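Long-range contact in D-alanyl-D-alanine carboxypeptidase (Penicillin binding protein) family protein (Francisella tularensis subsp. tularensis, PDB 6OSU), which probably removes the C-terminal D-alanine from peptidoglycan precursor peptides, as a serine-type D-Ala-D-Ala carboxypeptidase of the S11 family: residues S338-S343 with L356-N361. Numbering follows the deposited sequence.
Sequences SPVTIS and LTVASN
S338 and A359 meet where two antiparallel strands, 340-343 and 355-359, come together as a beta hairpin in the C-terminal domain of the penicillin-binding protein 5 type, far from the predicted catalytic residues. The hairpin illustrates how an outermost strand is held by its backbone while its two faces do different work. Here the methyl CB of A359 packs at 3.6 Å from S338 O, a carbonyl hydrogen-bonded to Y334 OH. P339 follows, its ring carbon CB resting 3.6 Å from CG2 of T357. V340 and V358 form a hydrogen-bonded pair: V340 N reaches V358 O in the carbonyl plane at 3.0 Å, whereas in the return bond V358 N lies 44° out of the carbonyl plane of V340. On the same face CG2 of V358, set between its backbone N and carbonyl carbon, reaches to 4.0 Å from V340 CB; both valines also touch I380 of strand 376-382. T341 lies opposite T357 on the other face, in a non-hydrogen-bonded pair with CA atoms 4.0 Å apart. Each threonine holds its hydroxyl anti to its own carbonyl carbon, and this brings T341 OG1 within 2.7 Å of T357 OG1 in a side-chain hydrogen bond. I342 returns to the face of the valines, where its side chain and that of L356 pack against F382; these four residues thus make the apolar face, turned toward strand 376-382. I342 and L356 pair through bonds in both directions, the one from L356 N to I342 O, 3.0 Å long, being close to straight (175° at the hydrogen).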
# COMPACT_ATOMS: atom_id res chain seq x y z
N SER A 338 21.62 -7.44 -20.56
CA SER A 338 22.47 -6.44 -21.21
C SER A 338 23.93 -6.87 -21.10
O SER A 338 24.42 -7.10 -19.98
CB SER A 338 22.29 -5.07 -20.58
OG SER A 338 20.98 -4.58 -20.80
N PRO A 339 24.65 -7.01 -22.21
CA PRO A 339 26.05 -7.43 -22.13
C PRO A 339 26.94 -6.35 -21.55
O PRO A 339 26.69 -5.15 -21.70
CB PRO A 339 26.42 -7.72 -23.59
CG PRO A 339 25.11 -7.82 -24.32
CD PRO A 339 24.18 -6.91 -23.60
N VAL A 340 27.98 -6.79 -20.85
CA VAL A 340 29.05 -5.92 -20.34
C VAL A 340 30.35 -6.64 -20.64
O VAL A 340 30.71 -7.60 -19.95
CB VAL A 340 28.90 -5.63 -18.84
CG1 VAL A 340 30.11 -4.86 -18.34
CG2 VAL A 340 27.62 -4.84 -18.58
N THR A 341 31.08 -6.18 -21.65
CA THR A 341 32.30 -6.83 -22.11
C THR A 341 33.53 -6.08 -21.61
O THR A 341 33.54 -4.84 -21.56
CB THR A 341 32.33 -6.90 -23.64
OG1 THR A 341 31.05 -7.33 -24.13
CG2 THR A 341 33.41 -7.86 -24.13
N ILE A 342 34.56 -6.83 -21.23
CA ILE A 342 35.84 -6.27 -20.81
C ILE A 342 36.96 -7.13 -21.38
O ILE A 342 36.73 -8.25 -21.86
CB ILE A 342 35.99 -6.17 -19.28
CG1 ILE A 342 36.05 -7.57 -18.66
CG2 ILE A 342 34.87 -5.34 -18.66
CD1 ILE A 342 37.11 -7.73 -17.59
N SER A 343 38.18 -6.61 -21.32
CA SER A 343 39.34 -7.36 -21.76
C SER A 343 39.68 -8.46 -20.76
O SER A 343 39.70 -8.23 -19.55
CB SER A 343 40.55 -6.44 -21.94
OG SER A 343 40.80 -5.70 -20.76
N LEU A 356 35.81 -11.10 -22.38
CA LEU A 356 34.79 -11.69 -21.52
C LEU A 356 33.57 -10.78 -21.46
O LEU A 356 33.68 -9.61 -21.09
CB LEU A 356 35.33 -11.92 -20.11
CG LEU A 356 34.34 -12.47 -19.08
CD1 LEU A 356 33.85 -13.86 -19.49
CD2 LEU A 356 34.94 -12.50 -17.68
N THR A 357 32.41 -11.33 -21.81
CA THR A 357 31.12 -10.66 -21.67
C THR A 357 30.34 -11.30 -20.53
O THR A 357 30.31 -12.53 -20.40
CB THR A 357 30.31 -10.72 -22.96
OG1 THR A 357 30.99 -10.01 -24.00
CG2 THR A 357 28.93 -10.11 -22.77
N VAL A 358 29.71 -10.47 -19.70
CA VAL A 358 28.91 -10.92 -18.58
C VAL A 358 27.53 -10.28 -18.67
O VAL A 358 27.34 -9.24 -19.29
CB VAL A 358 29.58 -10.60 -17.22
CG1 VAL A 358 30.94 -11.25 -17.13
CG2 VAL A 358 29.68 -9.09 -17.03
N ALA A 359 26.56 -10.94 -18.03
CA ALA A 359 25.19 -10.46 -18.02
C ALA A 359 24.42 -11.21 -16.94
O ALA A 359 24.84 -12.28 -16.48
CB ALA A 359 24.50 -10.65 -19.38
N SER A 360 23.30 -10.63 -16.52
CA SER A 360 22.36 -11.25 -15.60
C SER A 360 20.97 -11.26 -16.22
O SER A 360 20.60 -10.33 -16.94
CB SER A 360 22.34 -10.51 -14.25
OG SER A 360 21.23 -10.92 -13.46
N ASN A 361 20.21 -12.31 -15.95
CA ASN A 361 18.84 -12.39 -16.43
C ASN A 361 17.88 -11.54 -15.60
O ASN A 361 16.69 -11.50 -15.92
CB ASN A 361 18.36 -13.84 -16.46
CG ASN A 361 18.52 -14.55 -15.12
OD1 ASN A 361 18.88 -13.93 -14.12
ND2 ASN A 361 18.25 -15.85 -15.11